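Local structure of listeriolysin O (Listeria monocytogenes, 4CDB) at residues 62-67 with 370-375; 399-404 with 433-438; 68-73 with 364-369. The protein binds cholesterol-containing host membranes as a toxin and, after a major conformational change, inserts and forms oligomeric pores that lyse the cell. All blocks are in the same frame, centred on the assembly; numbering follows the deposited sequence.

Interaction 1: residues 62-67 with 370-375. With NA (sodium ion), chain G.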
ATOM      1  N   VAL A  62       7.847  -9.108 -20.919  1.00 42.04           N
ATOM      2  CA  VAL A  62       7.338  -7.848 -21.444  1.00 44.49           C
ATOM      3  C   VAL A  62       7.118  -6.856 -20.297  1.00 48.23           C
ATOM      4  O   VAL A  62       6.387  -7.145 -19.350  1.00 47.25           O
ATOM      5  CB  VAL A  62       6.018  -8.050 -22.223  1.00 41.95           C
ATOM      6  CG1 VAL A  62       5.499  -6.717 -22.725  1.00 38.65           C
ATOM      7  CG2 VAL A  62       6.218  -9.018 -23.390  1.00 42.25           C
ATOM      8  N   VAL A  63       7.761  -5.694 -20.376  1.00 47.65           N
ATOM      9  CA  VAL A  63       7.646  -4.694 -19.318  1.00 47.23           C
ATOM     10  C   VAL A  63       6.931  -3.439 -19.808  1.00 48.19           C
ATOM     11  O   VAL A  63       7.389  -2.779 -20.742  1.00 49.87           O
ATOM     12  CB  VAL A  63       9.032  -4.298 -18.758  1.00 47.05           C
ATOM     13  CG1 VAL A  63       8.887  -3.221 -17.689  1.00 47.50           C
ATOM     14  CG2 VAL A  63       9.753  -5.520 -18.202  1.00 42.15           C
ATOM     15  N   GLU A  64       5.805  -3.122 -19.173  1.00 49.88           N
ATOM     16  CA  GLU A  64       5.033  -1.927 -19.506  1.00 55.33           C
ATOM     17  C   GLU A  64       5.064  -0.895 -18.378  1.00 54.64           C
ATOM     18  O   GLU A  64       5.137  -1.248 -17.200  1.00 52.64           O
ATOM     19  CB  GLU A  64       3.585  -2.292 -19.843  1.00 60.63           C
ATOM     20  CG  GLU A  64       3.383  -2.840 -21.247  1.00 71.57           C
ATOM     21  CD  GLU A  64       1.924  -3.110 -21.563  1.00 79.87           C
ATOM     22  OE1 GLU A  64       1.152  -3.380 -20.619  1.00 82.17           O
ATOM     23  OE2 GLU A  64       1.550  -3.055 -22.754  1.00 82.80           O
ATOM     24  N   LYS A  65       5.012   0.380 -18.752  1.00 50.07           N
ATOM     25  CA  LYS A  65       5.002   1.469 -17.782  1.00 48.66           C
ATOM     26  C   LYS A  65       3.884   2.461 -18.095  1.00 53.18           C
ATOM     27  O   LYS A  65       3.636   2.780 -19.259  1.00 48.35           O
ATOM     28  CB  LYS A  65       6.357   2.184 -17.761  1.00 39.34           C
ATOM     29  CG  LYS A  65       7.517   1.313 -17.312  1.00 40.15           C
ATOM     30  CD  LYS A  65       8.821   2.093 -17.292  1.00 45.34           C
ATOM     31  CE  LYS A  65       9.987   1.219 -16.862  1.00 50.41           C
ATOM     32  NZ  LYS A  65       9.787   0.650 -15.500  1.00 52.64           N
ATOM     33  N   LYS A  66       3.212   2.936 -17.051  1.00 50.22           N
ATOM     34  CA  LYS A  66       2.148   3.922 -17.202  1.00 52.12           C
ATOM     35  C   LYS A  66       2.272   5.026 -16.156  1.00 50.05           C
ATOM     36  O   LYS A  66       2.633   4.771 -15.006  1.00 46.91           O
ATOM     37  CB  LYS A  66       0.771   3.255 -17.107  1.00 58.23           C
ATOM     38  CG  LYS A  66      -0.397   4.207 -17.354  1.00 66.62           C
ATOM     39  CD  LYS A  66      -1.730   3.637 -16.878  1.00 71.66           C
ATOM     40  CE  LYS A  66      -2.398   2.760 -17.928  1.00 74.18           C
ATOM     41  NZ  LYS A  66      -1.729   1.441 -18.094  1.00 75.12           N
ATOM     42  N   LYS A  67       1.977   6.255 -16.565  1.00 45.42           N
ATOM     43  CA  LYS A  67       1.988   7.386 -15.648  1.00 47.28           C
ATOM     44  C   LYS A  67       0.698   7.408 -14.832  1.00 50.74           C
ATOM     45  O   LYS A  67      -0.399   7.396 -15.393  1.00 53.95           O
ATOM     46  CB  LYS A  67       2.136   8.693 -16.422  1.00 51.99           C
ATOM     47  CG  LYS A  67       2.103   9.937 -15.555  1.00 56.05           C
ATOM     48  CD  LYS A  67       2.101  11.195 -16.404  1.00 60.15           C
ATOM     49  CE  LYS A  67       2.008  12.441 -15.540  1.00 62.48           C
ATOM     50  NZ  LYS A  67       1.890  13.678 -16.359  1.00 65.69           N
ATOM     51  N   GLU A 370       3.827   3.516 -12.886  1.00 41.32           N
ATOM     52  CA  GLU A 370       3.409   2.168 -12.530  1.00 43.25           C
ATOM     53  C   GLU A 370       4.013   1.168 -13.511  1.00 46.73           C
ATOM     54  O   GLU A 370       3.758   1.236 -14.714  1.00 42.77           O
ATOM     55  CB  GLU A 370       1.885   2.055 -12.547  1.00 45.18           C
ATOM     56  CG  GLU A 370       1.364   0.677 -12.172  1.00 50.91           C
ATOM     57  CD  GLU A 370      -0.124   0.526 -12.416  1.00 60.11           C
ATOM     58  OE1 GLU A 370      -0.556   0.681 -13.578  1.00 64.38           O
ATOM     59  OE2 GLU A 370      -0.859   0.245 -11.447  1.00 66.07           O
ATOM     60  N   THR A 371       4.821   0.249 -12.994  1.00 48.85           N
ATOM     61  CA  THR A 371       5.456  -0.764 -13.828  1.00 49.14           C
ATOM     62  C   THR A 371       4.758  -2.109 -13.685  1.00 54.31           C
ATOM     63  O   THR A 371       4.668  -2.658 -12.587  1.00 54.69           O
ATOM     64  CB  THR A 371       6.940  -0.927 -13.470  1.00 45.51           C
ATOM     65  OG1 THR A 371       7.604   0.333 -13.622  1.00 45.54           O
ATOM     66  CG2 THR A 371       7.601  -1.964 -14.372  1.00 39.75           C
ATOM     67  N   THR A 372       4.258  -2.629 -14.800  1.00 55.16           N
ATOM     68  CA  THR A 372       3.644  -3.950 -14.820  1.00 55.95           C
ATOM     69  C   THR A 372       4.386  -4.842 -15.806  1.00 58.01           C
ATOM     70  O   THR A 372       4.830  -4.382 -16.857  1.00 57.21           O
ATOM     71  CB  THR A 372       2.154  -3.883 -15.207  1.00 58.70           C
ATOM     72  OG1 THR A 372       2.018  -3.265 -16.492  1.00 63.35           O
ATOM     73  CG2 THR A 372       1.373  -3.083 -14.177  1.00 63.28           C
ATOM     74  N   SER A 373       4.522  -6.119 -15.463  1.00 59.02           N
ATOM     75  CA  SER A 373       5.251  -7.051 -16.313  1.00 59.34           C
ATOM     76  C   SER A 373       4.418  -8.273 -16.697  1.00 63.23           C
ATOM     77  O   SER A 373       3.342  -8.509 -16.147  1.00 61.92           O
ATOM     78  CB  SER A 373       6.552  -7.490 -15.637  1.00 54.81           C
ATOM     79  OG  SER A 373       6.285  -8.272 -14.491  1.00 56.12           O
ATOM     80  N   LYS A 374       4.933  -9.042 -17.649  1.00 65.12           N
ATOM     81  CA  LYS A 374       4.255 -10.229 -18.146  1.00 64.22           C
ATOM     82  C   LYS A 374       5.308 -11.251 -18.556  1.00 60.14           C
ATOM     83  O   LYS A 374       6.233 -10.930 -19.306  1.00 59.77           O
ATOM     84  CB  LYS A 374       3.376  -9.869 -19.345  1.00 68.84           C
ATOM     85  CG  LYS A 374       1.946 -10.393 -19.282  1.00 74.45           C
ATOM     86  CD  LYS A 374       1.880 -11.896 -19.494  1.00 78.72           C
ATOM     87  CE  LYS A 374       0.498 -12.321 -19.974  1.00 80.68           C
ATOM     88  NZ  LYS A 374      -0.584 -11.886 -19.048  1.00 81.88           N
ATOM     89  N   ALA A 375       5.174 -12.475 -18.056  1.00 57.57           N
ATOM     90  CA  ALA A 375       6.147 -13.524 -18.341  1.00 57.18           C
ATOM     91  C   ALA A 375       5.566 -14.594 -19.260  1.00 56.21           C
ATOM     92  O   ALA A 375       4.513 -15.168 -18.976  1.00 53.70           O
ATOM     93  CB  ALA A 375       6.648 -14.148 -17.046  1.00 55.53           C
TER
HETATM   94 NA    NA G1532       4.969  -4.158 -10.644  1.00 84.81          NA
HETATM   95  O   HOH W   1       3.065  -4.581  -9.119  1.00 70.00           O
HETATM   96  O   HOH W   2       7.331  -4.921 -11.095  1.00 59.85           O

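Interaction 2: residues 399-404 with 433-438. With NA (sodium ion), chain I.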
ATOM      1  N   GLU A 399       6.504 -14.454 -34.127  1.00 56.21           N
ATOM      2  CA  GLU A 399       7.243 -14.007 -32.950  1.00 57.66           C
ATOM      3  C   GLU A 399       7.116 -12.493 -32.801  1.00 60.24           C
ATOM      4  O   GLU A 399       7.473 -11.738 -33.705  1.00 60.72           O
ATOM      5  CB  GLU A 399       8.712 -14.426 -33.036  1.00 58.81           C
ATOM      6  CG  GLU A 399       8.923 -15.932 -33.000  1.00 62.99           C
ATOM      7  CD  GLU A 399      10.389 -16.319 -33.016  1.00 67.78           C
ATOM      8  OE1 GLU A 399      11.242 -15.421 -32.868  1.00 69.51           O
ATOM      9  OE2 GLU A 399      10.685 -17.521 -33.180  1.00 69.17           O
ATOM     10  N   VAL A 400       6.600 -12.055 -31.657  1.00 58.04           N
ATOM     11  CA  VAL A 400       6.318 -10.641 -31.446  1.00 59.61           C
ATOM     12  C   VAL A 400       7.388  -9.949 -30.607  1.00 55.54           C
ATOM     13  O   VAL A 400       7.634 -10.328 -29.461  1.00 51.88           O
ATOM     14  CB  VAL A 400       4.941 -10.442 -30.786  1.00 63.52           C
ATOM     15  CG1 VAL A 400       4.740  -8.985 -30.400  1.00 64.90           C
ATOM     16  CG2 VAL A 400       3.839 -10.907 -31.722  1.00 64.82           C
ATOM     17  N   ASN A 401       8.022  -8.936 -31.190  1.00 56.27           N
ATOM     18  CA  ASN A 401       8.998  -8.119 -30.479  1.00 59.22           C
ATOM     19  C   ASN A 401       8.601  -6.645 -30.477  1.00 53.60           C
ATOM     20  O   ASN A 401       7.520  -6.289 -30.946  1.00 48.76           O
ATOM     21  CB  ASN A 401      10.396  -8.298 -31.075  1.00 62.97           C
ATOM     22  CG  ASN A 401      10.934  -9.700 -30.882  1.00 67.01           C
ATOM     23  OD1 ASN A 401      11.574  -9.998 -29.873  1.00 68.23           O
ATOM     24  ND2 ASN A 401      10.671 -10.572 -31.847  1.00 69.04           N
ATOM     25  N   TYR A 402       9.475  -5.793 -29.951  1.00 52.26           N
ATOM     26  CA  TYR A 402       9.152  -4.377 -29.807  1.00 46.97           C
ATOM     27  C   TYR A 402      10.290  -3.475 -30.271  1.00 46.87           C
ATOM     28  O   TYR A 402      11.444  -3.674 -29.895  1.00 50.04           O
ATOM     29  CB  TYR A 402       8.782  -4.061 -28.354  1.00 46.69           C
ATOM     30  CG  TYR A 402       7.687  -4.947 -27.805  1.00 44.95           C
ATOM     31  CD1 TYR A 402       6.348  -4.621 -27.980  1.00 45.02           C
ATOM     32  CD2 TYR A 402       7.991  -6.118 -27.121  1.00 45.11           C
ATOM     33  CE1 TYR A 402       5.342  -5.435 -27.484  1.00 48.21           C
ATOM     34  CE2 TYR A 402       6.994  -6.936 -26.623  1.00 46.05           C
ATOM     35  CZ  TYR A 402       5.671  -6.591 -26.808  1.00 49.83           C
ATOM     36  OH  TYR A 402       4.677  -7.405 -26.312  1.00 55.23           O
ATOM     37  N   ASP A 403       9.956  -2.484 -31.094  1.00 46.52           N
ATOM     38  CA  ASP A 403      10.929  -1.483 -31.520  1.00 51.23           C
ATOM     39  C   ASP A 403      11.319  -0.584 -30.339  1.00 49.37           C
ATOM     40  O   ASP A 403      10.653  -0.608 -29.301  1.00 43.57           O
ATOM     41  CB  ASP A 403      10.389  -0.675 -32.714  1.00 63.10           C
ATOM     42  CG  ASP A 403       9.118   0.097 -32.390  1.00 73.48           C
ATOM     43  OD1 ASP A 403       8.720   0.155 -31.209  1.00 75.34           O
ATOM     44  OD2 ASP A 403       8.520   0.665 -33.328  1.00 77.97           O
ATOM     45  N   PRO A 404      12.407   0.198 -30.479  1.00 52.80           N
ATOM     46  CA  PRO A 404      12.839   1.081 -29.386  1.00 50.37           C
ATOM     47  C   PRO A 404      11.765   2.015 -28.827  1.00 53.66           C
ATOM     48  O   PRO A 404      11.920   2.488 -27.704  1.00 55.56           O
ATOM     49  CB  PRO A 404      13.951   1.904 -30.036  1.00 47.98           C
ATOM     50  CG  PRO A 404      14.560   0.963 -31.021  1.00 47.79           C
ATOM     51  CD  PRO A 404      13.419   0.129 -31.552  1.00 47.74           C
ATOM     52  N   PRO A 433      10.267 -19.819 -28.660  1.00 50.32           N
ATOM     53  CA  PRO A 433      10.515 -18.804 -27.631  1.00 48.21           C
ATOM     54  C   PRO A 433       9.205 -18.333 -27.007  1.00 44.87           C
ATOM     55  O   PRO A 433       8.136 -18.626 -27.547  1.00 42.78           O
ATOM     56  CB  PRO A 433      11.170 -17.666 -28.418  1.00 47.49           C
ATOM     57  CG  PRO A 433      10.654 -17.825 -29.808  1.00 50.91           C
ATOM     58  CD  PRO A 433      10.516 -19.307 -30.019  1.00 48.41           C
ATOM     59  N   GLY A 434       9.288 -17.617 -25.889  1.00 44.70           N
ATOM     60  CA  GLY A 434       8.105 -17.189 -25.164  1.00 30.54           C
ATOM     61  C   GLY A 434       7.206 -16.247 -25.941  1.00 34.05           C
ATOM     62  O   GLY A 434       5.985 -16.262 -25.773  1.00 35.19           O
ATOM     63  N   ASN A 435       7.807 -15.431 -26.802  1.00 39.64           N
ATOM     64  CA  ASN A 435       7.054 -14.441 -27.565  1.00 48.02           C
ATOM     65  C   ASN A 435       6.429 -15.006 -28.839  1.00 48.27           C
ATOM     66  O   ASN A 435       6.097 -14.258 -29.760  1.00 49.64           O
ATOM     67  CB  ASN A 435       7.937 -13.234 -27.898  1.00 49.67           C
ATOM     68  CG  ASN A 435       9.215 -13.625 -28.622  1.00 52.12           C
ATOM     69  OD1 ASN A 435       9.806 -14.669 -28.344  1.00 49.68           O
ATOM     70  ND2 ASN A 435       9.647 -12.786 -29.556  1.00 54.55           N
ATOM     71  N   ALA A 436       6.268 -16.325 -28.890  1.00 46.18           N
ATOM     72  CA  ALA A 436       5.675 -16.971 -30.056  1.00 45.09           C
ATOM     73  C   ALA A 436       4.179 -17.202 -29.873  1.00 43.72           C
ATOM     74  O   ALA A 436       3.739 -17.685 -28.828  1.00 46.05           O
ATOM     75  CB  ALA A 436       6.379 -18.285 -30.354  1.00 45.37           C
ATOM     76  N   ARG A 437       3.400 -16.855 -30.893  1.00 44.18           N
ATOM     77  CA  ARG A 437       1.964 -17.110 -30.872  1.00 50.31           C
ATOM     78  C   ARG A 437       1.433 -17.495 -32.250  1.00 45.76           C
ATOM     79  O   ARG A 437       2.159 -17.436 -33.243  1.00 42.22           O
ATOM     80  CB  ARG A 437       1.203 -15.903 -30.316  1.00 58.69           C
ATOM     81  CG  ARG A 437       1.405 -14.606 -31.087  1.00 66.83           C
ATOM     82  CD  ARG A 437       0.638 -13.465 -30.430  1.00 73.22           C
ATOM     83  NE  ARG A 437       0.915 -12.171 -31.048  1.00 81.00           N
ATOM     84  CZ  ARG A 437       0.134 -11.582 -31.948  1.00 84.38           C
ATOM     85  NH1 ARG A 437      -0.988 -12.165 -32.343  1.00 84.15           N
ATOM     86  NH2 ARG A 437       0.475 -10.403 -32.450  1.00 85.31           N
ATOM     87  N   ASN A 438       0.163 -17.892 -32.295  1.00 42.23           N
ATOM     88  CA  ASN A 438      -0.483 -18.320 -33.533  1.00 47.61           C
ATOM     89  C   ASN A 438       0.266 -19.454 -34.223  1.00 42.87           C
ATOM     90  O   ASN A 438       0.719 -19.318 -35.360  1.00 37.39           O
ATOM     91  CB  ASN A 438      -0.674 -17.136 -34.483  1.00 57.67           C
ATOM     92  CG  ASN A 438      -1.701 -16.146 -33.975  1.00 70.61           C
ATOM     93  OD1 ASN A 438      -2.717 -16.534 -33.400  1.00 76.44           O
ATOM     94  ND2 ASN A 438      -1.439 -14.861 -34.181  1.00 72.75           N
TER
HETATM   95 NA    NA I1534       2.215  -7.866 -26.886  1.00 93.23          NA

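Interaction 3: residues 68-73 with 364-369. With NA (sodium ion), chain H; NA (sodium ion), chain K.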
ATOM      1  N   LYS A  68       0.833   7.429 -13.510  1.00 46.48           N
ATOM      2  CA  LYS A  68      -0.326   7.468 -12.622  1.00 46.48           C
ATOM      3  C   LYS A  68      -0.264   8.659 -11.668  1.00 49.71           C
ATOM      4  O   LYS A  68       0.800   9.234 -11.444  1.00 47.80           O
ATOM      5  CB  LYS A  68      -0.433   6.169 -11.820  1.00 47.97           C
ATOM      6  CG  LYS A  68      -0.495   4.909 -12.668  1.00 54.59           C
ATOM      7  CD  LYS A  68      -1.732   4.888 -13.550  1.00 64.24           C
ATOM      8  CE  LYS A  68      -2.829   4.011 -12.962  1.00 70.33           C
ATOM      9  NZ  LYS A  68      -3.291   4.489 -11.630  1.00 73.67           N
ATOM     10  N   SER A  69      -1.413   9.024 -11.110  1.00 51.73           N
ATOM     11  CA  SER A  69      -1.481  10.104 -10.134  1.00 58.23           C
ATOM     12  C   SER A  69      -2.180   9.657  -8.860  1.00 61.55           C
ATOM     13  O   SER A  69      -3.237   9.025  -8.908  1.00 63.75           O
ATOM     14  CB  SER A  69      -2.215  11.316 -10.711  1.00 59.88           C
ATOM     15  OG  SER A  69      -1.431  11.976 -11.687  1.00 65.34           O
ATOM     16  N   ILE A  70      -1.581   9.983  -7.719  1.00 58.22           N
ATOM     17  CA  ILE A  70      -2.240   9.782  -6.437  1.00 59.02           C
ATOM     18  C   ILE A  70      -2.531  11.141  -5.794  1.00 61.34           C
ATOM     19  O   ILE A  70      -1.621  11.862  -5.383  1.00 60.02           O
ATOM     20  CB  ILE A  70      -1.445   8.830  -5.496  1.00 61.98           C
ATOM     21  CG1 ILE A  70      -2.106   8.757  -4.118  1.00 66.27           C
ATOM     22  CG2 ILE A  70       0.016   9.249  -5.378  1.00 60.81           C
ATOM     23  CD1 ILE A  70      -1.518   7.697  -3.208  1.00 68.26           C
ATOM     24  N   ASN A  71      -3.812  11.493  -5.751  1.00 66.62           N
ATOM     25  CA  ASN A  71      -4.252  12.788  -5.248  1.00 70.52           C
ATOM     26  C   ASN A  71      -5.222  12.592  -4.088  1.00 68.94           C
ATOM     27  O   ASN A  71      -6.364  12.174  -4.287  1.00 71.87           O
ATOM     28  CB  ASN A  71      -4.917  13.590  -6.368  1.00 76.09           C
ATOM     29  CG  ASN A  71      -4.333  14.983  -6.521  1.00 83.48           C
ATOM     30  OD1 ASN A  71      -3.790  15.331  -7.571  1.00 85.71           O
ATOM     31  ND2 ASN A  71      -4.448  15.790  -5.473  1.00 85.37           N
ATOM     32  N   GLN A  72      -4.769  12.904  -2.878  1.00 61.54           N
ATOM     33  CA  GLN A  72      -5.484  12.492  -1.675  1.00 55.71           C
ATOM     34  C   GLN A  72      -5.398  13.498  -0.520  1.00 56.57           C
ATOM     35  O   GLN A  72      -4.326  14.013  -0.206  1.00 54.48           O
ATOM     36  CB  GLN A  72      -4.954  11.127  -1.230  1.00 51.02           C
ATOM     37  CG  GLN A  72      -5.539  10.603   0.059  1.00 55.96           C
ATOM     38  CD  GLN A  72      -5.078   9.193   0.361  1.00 62.60           C
ATOM     39  OE1 GLN A  72      -5.051   8.333  -0.522  1.00 68.59           O
ATOM     40  NE2 GLN A  72      -4.704   8.948   1.611  1.00 62.41           N
ATOM     41  N   ASN A  73      -6.539  13.770   0.110  1.00 53.36           N
ATOM     42  CA  ASN A  73      -6.591  14.673   1.254  1.00 50.70           C
ATOM     43  C   ASN A  73      -6.771  13.910   2.563  1.00 51.80           C
ATOM     44  O   ASN A  73      -7.757  13.196   2.742  1.00 51.43           O
ATOM     45  CB  ASN A  73      -7.713  15.696   1.079  1.00 51.97           C
ATOM     46  CG  ASN A  73      -7.605  16.456  -0.225  1.00 60.61           C
ATOM     47  OD1 ASN A  73      -6.546  16.480  -0.853  1.00 64.27           O
ATOM     48  ND2 ASN A  73      -8.698  17.082  -0.640  1.00 63.76           N
ATOM     49  N   ASN A 364      -2.494  16.078  -0.477  1.00 42.06           N
ATOM     50  CA  ASN A 364      -1.410  15.378  -1.160  1.00 41.47           C
ATOM     51  C   ASN A 364      -1.661  15.214  -2.654  1.00 46.97           C
ATOM     52  O   ASN A 364      -2.780  14.935  -3.078  1.00 49.51           O
ATOM     53  CB  ASN A 364      -1.184  13.995  -0.544  1.00 31.03           C
ATOM     54  CG  ASN A 364      -0.886  14.055   0.936  1.00 33.33           C
ATOM     55  OD1 ASN A 364       0.273  14.107   1.346  1.00 36.07           O
ATOM     56  ND2 ASN A 364      -1.934  14.045   1.751  1.00 32.27           N
ATOM     57  N   ASN A 365      -0.607  15.389  -3.444  1.00 50.50           N
ATOM     58  CA  ASN A 365      -0.644  15.050  -4.861  1.00 53.26           C
ATOM     59  C   ASN A 365       0.723  14.566  -5.332  1.00 49.09           C
ATOM     60  O   ASN A 365       1.749  15.177  -5.029  1.00 49.29           O
ATOM     61  CB  ASN A 365      -1.129  16.231  -5.706  1.00 60.44           C
ATOM     62  CG  ASN A 365      -0.059  17.282  -5.913  1.00 69.70           C
ATOM     63  OD1 ASN A 365       0.416  17.485  -7.030  1.00 76.79           O
ATOM     64  ND2 ASN A 365       0.327  17.956  -4.836  1.00 72.25           N
ATOM     65  N   SER A 366       0.735  13.455  -6.060  1.00 50.48           N
ATOM     66  CA  SER A 366       1.986  12.868  -6.522  1.00 49.27           C
ATOM     67  C   SER A 366       1.788  12.079  -7.806  1.00 49.24           C
ATOM     68  O   SER A 366       0.794  11.367  -7.961  1.00 51.45           O
ATOM     69  CB  SER A 366       2.581  11.961  -5.444  1.00 47.41           C
ATOM     70  OG  SER A 366       3.762  11.328  -5.906  1.00 52.91           O
ATOM     71  N   GLU A 367       2.737  12.210  -8.725  1.00 45.48           N
ATOM     72  CA  GLU A 367       2.731  11.418  -9.944  1.00 45.08           C
ATOM     73  C   GLU A 367       3.790  10.334  -9.833  1.00 43.41           C
ATOM     74  O   GLU A 367       4.845  10.548  -9.235  1.00 43.15           O
ATOM     75  CB  GLU A 367       3.007  12.297 -11.164  1.00 49.18           C
ATOM     76  CG  GLU A 367       1.968  13.375 -11.408  1.00 56.83           C
ATOM     77  CD  GLU A 367       2.317  14.261 -12.587  1.00 64.71           C
ATOM     78  OE1 GLU A 367       3.440  14.130 -13.119  1.00 67.31           O
ATOM     79  OE2 GLU A 367       1.468  15.085 -12.984  1.00 67.72           O
ATOM     80  N   TYR A 368       3.504   9.169 -10.405  1.00 40.27           N
ATOM     81  CA  TYR A 368       4.442   8.055 -10.361  1.00 41.66           C
ATOM     82  C   TYR A 368       4.308   7.144 -11.578  1.00 37.70           C
ATOM     83  O   TYR A 368       3.288   7.151 -12.268  1.00 34.42           O
ATOM     84  CB  TYR A 368       4.269   7.253  -9.067  1.00 37.08           C
ATOM     85  CG  TYR A 368       2.935   6.553  -8.927  1.00 42.00           C
ATOM     86  CD1 TYR A 368       1.832   7.213  -8.399  1.00 43.43           C
ATOM     87  CD2 TYR A 368       2.783   5.225  -9.310  1.00 41.01           C
ATOM     88  CE1 TYR A 368       0.611   6.571  -8.265  1.00 41.17           C
ATOM     89  CE2 TYR A 368       1.570   4.579  -9.182  1.00 42.95           C
ATOM     90  CZ  TYR A 368       0.488   5.254  -8.658  1.00 44.13           C
ATOM     91  OH  TYR A 368      -0.719   4.607  -8.533  1.00 46.29           O
ATOM     92  N   ILE A 369       5.352   6.365 -11.837  1.00 38.05           N
ATOM     93  CA  ILE A 369       5.334   5.412 -12.936  1.00 41.45           C
ATOM     94  C   ILE A 369       4.963   4.028 -12.425  1.00 40.99           C
ATOM     95  O   ILE A 369       5.683   3.438 -11.618  1.00 44.43           O
ATOM     96  CB  ILE A 369       6.696   5.344 -13.646  1.00 41.84           C
ATOM     97  CG1 ILE A 369       7.038   6.697 -14.274  1.00 47.61           C
ATOM     98  CG2 ILE A 369       6.692   4.250 -14.700  1.00 42.57           C
ATOM     99  CD1 ILE A 369       8.401   6.744 -14.934  1.00 50.77           C
TER
HETATM  100 NA    NA H1533       1.700  13.072   3.040  1.00 54.30          NA
HETATM  101 NA    NA K1536      -1.362   4.360  -5.827  1.00 59.59          NA
HETATM  102  O   HOH W   3      -3.526   6.088  -8.391  1.00 72.13           O
HETATM  103  O   HOH W   4      -0.932  13.068   4.442  1.00 51.30           O
HETATM  104  O   HOH W   5       2.362  13.772   5.726  1.00 35.19           O

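Interaction 1: residues 62-67 with 370-375
Lys65 and Thr371 lie side by side and point the same way from neighbouring strands. Lys65 NZ donates to Thr371 OG1 at 2.9 Å. The lysine chain runs extended until its last torsion (chi4 -60°), and that final bend brings NZ to the hydroxyl. The ammonium group has a second acceptor, the carbonyl oxygen of Ser202. Thr371 also uses its methyl group: CG2 rests 3.8 Å from Val63 CG1, and the two side chains cross at a slant.

The backbones are joined by six hydrogen bonds. The pairs Val62 with Lys374, Glu64 with Thr372, and Lys66 with Glu370 each bond in both directions, so the N and O of all six residues are satisfied. The shortest bond runs from Glu370 N to Lys66 O, 2.7 Å. The bond from Lys374 N to Val62 O is 2.9 Å but clearly bent, at 130°.

These residues belong to the long antiparallel strands 59-74 and 362-385 of domain 2, the elongated part of a cholesterol-dependent cytolysin. Ser202 ends helix 198-202 here, in a segment assigned as a transmembrane strand once the pore forms, so Lys65 bridges the sheet to that region. Ser373 OG is hydrogen-bonded to His273 ND1. At the non-hydrogen-bonded pairs, Val63 with Ser373 and Lys65 with Thr371, the backbone N-H and C=O groups point away from the partner strand. Val63 bonds there to the backbone of Lys52. Thr371 O binds a sodium ion at 2.5 Å, and two waters complete the ligands seen on that ion.

The face with Glu64, Lys66, Glu370 and Lys374 carries most of the charge. Lys66 NZ and Glu370 OE1 remain 4.7 Å apart, though their charges probably attract. Glu64 OE2 has a long, weak ion pair with Arg51.

Interaction 2: residues 399-404 with 433-438
Asn435 has its CG between the backbone N and the carbonyl carbon (chi1 55°), which folds the amide back over Val400. Asn435 ND2 then donates to Val400 O at 3.2 Å. The oxygen lies in the plane of the amide, but the donor stands above the carbonyl plane, 69° out of it, and so misses the lone pairs. Arg437 has a similar first torsion and then an extended chain. It carries the guanidinium to Val400 from another direction. Val400 CG2 meets the edge of this group, 3.3 Å from Arg437 NE.

The backbone of Val400 is held too, since Val400 N donates to Asn435 O at 3.0 Å. Asn435 therefore reaches both polar backbone atoms of Val400, the oxygen with the poorer geometry. Asn435 sits in a type I turn from Pro433 to Ala436, closed by the bond from Ala436 N to Pro433 O (3.3 Å). The turn leads into strand 436-449, which pairs with strand 391-402 in the four-stranded antiparallel sheet of the C-terminal beta sandwich, domain 4. Glu399 and Ala436 form a non-hydrogen-bonded pair at the start of strand 436-449.

Glu399 crosses Pro433 at about a right angle, with OE2 3.4 Å from Pro433 CG. The same oxygen is hydrogen-bonded to Trp397 NE1. The Asn401 and Asn435 amides cross with their planes 75° apart and share no hydrogen bond. Tyr60, from strand 59-74, packs on both asparagines. Further along, Tyr402 OH binds a sodium ion at 2.6 Å, and Glu408 OE2 is its other protein ligand.

Interaction 3: residues 68-73 with 364-369
Lys68 lays its CB over one face of the Tyr368 ring, a CH-pi contact of 3.7 Å from CB to the ring centroid. It starts the half of the antiparallel domain 2 strand pair 59-74 and 362-385 that is nearer the centre of the molecule. Lys68 with Tyr368, Ile70 with Ser366 and Gln72 with Asn364 each form backbone hydrogen bonds in both directions. The ring reaches the lysine because Tyr368 CG stands between its own backbone N and carbonyl carbon (chi1 65°). Tyr368 OH binds a sodium ion at 2.8 Å, together with Glu171 and Gln178.

At Ser69 the carbonyl oxygen accepts from a water that also donates to Tyr368 OH. Ser69 OG packs on Glu367 CG, while Glu367 OE1 accepts from Val45 N.

Ile70 is buried. Its CG2 touches Ser366 CB at 3.7 Å and Tyr368 CE1 at 4.0 Å. Ala181 and Lys182 of helix 176-183 also pack on the isoleucine. This helix belongs to a segment assigned as a transmembrane strand in the pore. Ser366 OG bonds to Ser177 OG of the same helix.

Asn71 runs alongside Asn365, with the amide planes 25° apart. Asn365 ND2 is hydrogen-bonded to His41 ND1.

Asn364 N (2.8 Å) and Asn364 ND2 (3.1 Å) both donate to Gln72 O, from opposite faces of the carbonyl plane. The ND2 bond and the sodium on OD1 together set the rotation of the Asn364 amide. Asn364 OD1 binds this second sodium ion at 2.4 Å; Ile180 O is another ligand of that ion.

In the fold
Interactions 1 and 3 are consecutive lengths of one strand pair, 59-74 with 362-385, and touch at several places, among them Lys68 on Glu370 and Lys65 on Ile369. Interaction 2 is farther out, in the next domain. It meets interaction 1 through Val62 and Tyr402 but does not touch interaction 3. All three are partly buried. Interaction 3 has its buried residues on the face toward helix 176-183, where side chains bind sodium. Interaction 1 binds its sodium through a backbone oxygen and has a more charged face. Both rely on regular ladders of backbone bonds. Interaction 2 has one bridge pair and depends on a turn whose asparagine bonds through both its backbone oxygen and its amide.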